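Local atomic coordinates of glutamyl-tRNA synthetase (Methanothermobacter thermautotrophicus, PDB entry 3AII), a protein that catalyses the ATP-dependent attachment of glutamate to tRNA through a glutamyl-adenylate intermediate, as a non-discriminating archaeal glutamyl-tRNA synthetase. Residues P421-R426 against V439-G444. Residues are numbered along the deposited sequence; the frame is centred on the assembly and turned at random.
Sequences PVRVER and VLELRG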
ATOM      1  N   PRO A 421      -0.822 -44.826 -24.424  1.00 24.65           N
ATOM      2  CA  PRO A 421      -0.538 -43.411 -24.143  1.00 19.76           C
ATOM      3  C   PRO A 421      -1.562 -42.489 -24.786  1.00 19.18           C
ATOM      4  O   PRO A 421      -2.123 -42.779 -25.846  1.00 23.27           O
ATOM      5  CB  PRO A 421       0.852 -43.186 -24.759  1.00 25.47           C
ATOM      6  CG  PRO A 421       1.359 -44.568 -25.148  1.00 36.52           C
ATOM      7  CD  PRO A 421       0.159 -45.426 -25.340  1.00 31.23           C
ATOM      8  N   VAL A 422      -1.802 -41.363 -24.126  1.00 14.72           N
ATOM      9  CA  VAL A 422      -2.734 -40.369 -24.623  1.00 19.14           C
ATOM     10  C   VAL A 422      -2.017 -39.030 -24.656  1.00 21.33           C
ATOM     11  O   VAL A 422      -1.480 -38.591 -23.647  1.00 20.74           O
ATOM     12  CB  VAL A 422      -3.935 -40.234 -23.682  1.00 20.75           C
ATOM     13  CG1 VAL A 422      -4.886 -39.158 -24.174  1.00 24.72           C
ATOM     14  CG2 VAL A 422      -4.655 -41.591 -23.544  1.00 18.18           C
ATOM     15  N   ARG A 423      -2.001 -38.397 -25.822  1.00 17.12           N
ATOM     16  CA  ARG A 423      -1.413 -37.075 -25.966  1.00 14.30           C
ATOM     17  C   ARG A 423      -2.512 -36.038 -25.870  1.00 20.32           C
ATOM     18  O   ARG A 423      -3.485 -36.062 -26.628  1.00 24.94           O
ATOM     19  CB  ARG A 423      -0.655 -36.968 -27.297  1.00 15.55           C
ATOM     20  CG  ARG A 423       0.054 -35.625 -27.488  1.00 15.77           C
ATOM     21  CD  ARG A 423       0.780 -35.589 -28.837  1.00 18.08           C
ATOM     22  NE  ARG A 423      -0.177 -35.384 -29.914  1.00 17.86           N
ATOM     23  CZ  ARG A 423      -0.688 -34.205 -30.244  1.00 21.01           C
ATOM     24  NH1 ARG A 423      -0.312 -33.100 -29.600  1.00 22.25           N
ATOM     25  NH2 ARG A 423      -1.574 -34.130 -31.235  1.00 23.62           N
ATOM     26  N   VAL A 424      -2.366 -35.146 -24.900  1.00 14.95           N
ATOM     27  CA  VAL A 424      -3.377 -34.157 -24.588  1.00 14.69           C
ATOM     28  C   VAL A 424      -2.896 -32.768 -25.023  1.00 17.27           C
ATOM     29  O   VAL A 424      -1.757 -32.411 -24.752  1.00 19.72           O
ATOM     30  CB  VAL A 424      -3.630 -34.140 -23.068  1.00 15.86           C
ATOM     31  CG1 VAL A 424      -4.662 -33.082 -22.712  1.00 21.95           C
ATOM     32  CG2 VAL A 424      -4.068 -35.528 -22.579  1.00 22.52           C
ATOM     33  N   GLU A 425      -3.745 -31.991 -25.701  1.00 15.52           N
ATOM     34  CA  GLU A 425      -3.441 -30.573 -25.935  1.00 15.44           C
ATOM     35  C   GLU A 425      -4.425 -29.665 -25.222  1.00 16.74           C
ATOM     36  O   GLU A 425      -5.641 -29.880 -25.272  1.00 19.33           O
ATOM     37  CB  GLU A 425      -3.429 -30.195 -27.430  1.00 22.01           C
ATOM     38  CG  GLU A 425      -2.276 -30.768 -28.226  1.00 24.81           C
ATOM     39  CD  GLU A 425      -1.937 -29.964 -29.500  1.00 27.81           C
ATOM     40  OE1 GLU A 425      -2.571 -28.922 -29.784  1.00 24.90           O
ATOM     41  OE2 GLU A 425      -1.014 -30.386 -30.228  1.00 26.10           O
ATOM     42  N   ARG A 426      -3.898 -28.618 -24.598  1.00 14.13           N
ATOM     43  CA  ARG A 426      -4.727 -27.650 -23.910  1.00 14.55           C
ATOM     44  C   ARG A 426      -4.133 -26.251 -24.099  1.00 12.56           C
ATOM     45  O   ARG A 426      -2.936 -26.046 -23.881  1.00 13.41           O
ATOM     46  CB  ARG A 426      -4.835 -28.007 -22.422  1.00 14.15           C
ATOM     47  CG  ARG A 426      -5.667 -27.014 -21.601  1.00 15.92           C
ATOM     48  CD  ARG A 426      -6.006 -27.610 -20.222  1.00 13.92           C
ATOM     49  NE  ARG A 426      -6.860 -26.724 -19.432  1.00 14.29           N
ATOM     50  CZ  ARG A 426      -8.186 -26.649 -19.541  1.00 16.16           C
ATOM     51  NH1 ARG A 426      -8.869 -25.810 -18.770  1.00 21.62           N
ATOM     52  NH2 ARG A 426      -8.830 -27.399 -20.421  1.00 16.31           N
ATOM     53  N   VAL A 439       1.212 -29.467 -24.460  1.00 12.73           N
ATOM     54  CA  VAL A 439       1.039 -30.862 -24.829  1.00 15.00           C
ATOM     55  C   VAL A 439       1.460 -31.677 -23.645  1.00 22.69           C
ATOM     56  O   VAL A 439       2.605 -31.596 -23.191  1.00 20.44           O
ATOM     57  CB  VAL A 439       1.885 -31.243 -26.052  1.00 13.48           C
ATOM     58  CG1 VAL A 439       1.635 -32.694 -26.449  1.00 16.33           C
ATOM     59  CG2 VAL A 439       1.548 -30.296 -27.203  1.00 14.07           C
ATOM     60  N   LEU A 440       0.513 -32.437 -23.124  1.00 16.50           N
ATOM     61  CA  LEU A 440       0.746 -33.266 -21.949  1.00 17.80           C
ATOM     62  C   LEU A 440       0.653 -34.717 -22.362  1.00 19.42           C
ATOM     63  O   LEU A 440      -0.338 -35.133 -22.961  1.00 21.89           O
ATOM     64  CB  LEU A 440      -0.312 -32.988 -20.892  1.00 15.20           C
ATOM     65  CG  LEU A 440      -0.352 -31.551 -20.371  1.00 21.56           C
ATOM     66  CD1 LEU A 440      -1.345 -31.399 -19.242  1.00 26.05           C
ATOM     67  CD2 LEU A 440       1.020 -31.153 -19.899  1.00 24.07           C
ATOM     68  N   GLU A 441       1.687 -35.481 -22.042  1.00 15.98           N
ATOM     69  CA  GLU A 441       1.743 -36.870 -22.443  1.00 17.05           C
ATOM     70  C   GLU A 441       1.372 -37.778 -21.267  1.00 19.56           C
ATOM     71  O   GLU A 441       2.162 -37.966 -20.339  1.00 20.37           O
ATOM     72  CB  GLU A 441       3.140 -37.218 -22.958  1.00 21.09           C
ATOM     73  CG  GLU A 441       3.630 -36.348 -24.108  1.00 27.87           C
ATOM     74  CD  GLU A 441       3.101 -36.781 -25.463  1.00 28.77           C
ATOM     75  OE1 GLU A 441       2.255 -37.716 -25.525  1.00 25.08           O
ATOM     76  OE2 GLU A 441       3.549 -36.183 -26.474  1.00 24.24           O
ATOM     77  N   LEU A 442       0.169 -38.333 -21.309  1.00 18.10           N
ATOM     78  CA  LEU A 442      -0.263 -39.274 -20.285  1.00 16.58           C
ATOM     79  C   LEU A 442       0.201 -40.675 -20.692  1.00 23.98           C
ATOM     80  O   LEU A 442      -0.220 -41.197 -21.728  1.00 24.70           O
ATOM     81  CB  LEU A 442      -1.789 -39.225 -20.166  1.00 16.68           C
ATOM     82  CG  LEU A 442      -2.389 -40.353 -19.328  1.00 26.05           C
ATOM     83  CD1 LEU A 442      -1.948 -40.198 -17.886  1.00 27.83           C
ATOM     84  CD2 LEU A 442      -3.912 -40.372 -19.447  1.00 26.68           C
ATOM     85  N   ARG A 443       1.086 -41.273 -19.897  1.00 19.34           N
ATOM     86  CA  ARG A 443       1.713 -42.547 -20.281  1.00 23.32           C
ATOM     87  C   ARG A 443       1.415 -43.658 -19.291  1.00 25.13           C
ATOM     88  O   ARG A 443       1.266 -44.823 -19.678  1.00 26.58           O
ATOM     89  CB  ARG A 443       3.235 -42.404 -20.407  1.00 27.62           C
ATOM     90  CG  ARG A 443       3.712 -41.696 -21.656  1.00 45.76           C
ATOM     91  CD  ARG A 443       5.233 -41.610 -21.681  1.00 54.51           C
ATOM     92  NE  ARG A 443       5.863 -42.926 -21.772  1.00 43.82           N
ATOM     93  CZ  ARG A 443       7.177 -43.128 -21.748  1.00 80.99           C
ATOM     94  NH1 ARG A 443       8.007 -42.099 -21.633  1.00 66.27           N
ATOM     95  NH2 ARG A 443       7.662 -44.361 -21.838  1.00 69.02           N
ATOM     96  N   GLY A 444       1.374 -43.310 -18.008  1.00 21.65           N
ATOM     97  CA  GLY A 444       1.043 -44.282 -16.979  1.00 25.92           C
ATOM     98  C   GLY A 444       0.740 -43.662 -15.628  1.00 28.82           C
ATOM     99  O   GLY A 444      -0.347 -43.843 -15.089  1.00 28.66           O
TER
HETATM  100  O   HOH W   1       1.495 -39.866 -24.274  1.00 33.71           O
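Val422 and Val424 each face a leucine, Leu442 and Leu440 respectively, in antiparallel pairs whose backbone N-H and C=O groups are spent on one another. Val422 N reaches Leu442 O at 2.9 Å, and Leu442 N returns a bond to Val422 O that bends to 151° at the hydrogen. The second pair repeats the exchange: Val424 N donates to Leu440 O, and Leu440 N to Val424 O, each at 2.8 Å. Further contacts supplement these bonds. Val424 O also receives the CA-H of Val439, with CA 3.2 Å away, and Leu442 O that of Pro421, its CA at 3.3 Å, while Val422 O is touched by a water whose weak bond to it contrasts with a close one, 2.6 Å, to Glu441 OE1.

Alternating with these pairs are the non-hydrogen-bonded ones, Arg423 with Glu441 between them and Glu425 with Val439 beyond the second, and their side chains share the outer, exposed face. Arg423 gives its charge along its own strand: NH1 donates to Glu425 OE2 at 2.9 Å, meeting the anti lone pair almost in the guanidinium plane, and Glu425 OE1 is taken by Asn437. Towards Glu441 it presents only its aliphatic stem. The bend of Glu441 at chi2 (-82°) lays its carboxylate against CB, CG and CD of Arg423, and NE remains 5.1 Å from Glu441 OE2. Val439 CG1 fits against Arg423 CG and the guanidinium edge.

On the other face the valines and leucines pack inward: Val424, Leu440 and Leu442 against Trp493, Val422 and Leu442 on Val464. This alternation of a salt-bridged outer face with an apolar inner one is that of an amphipathic two-stranded antiparallel beta hairpin, here part of the beta-rich anticodon-binding region of a class I glutamyl-tRNA synthetase, its apolar face packed on neighbouring strands.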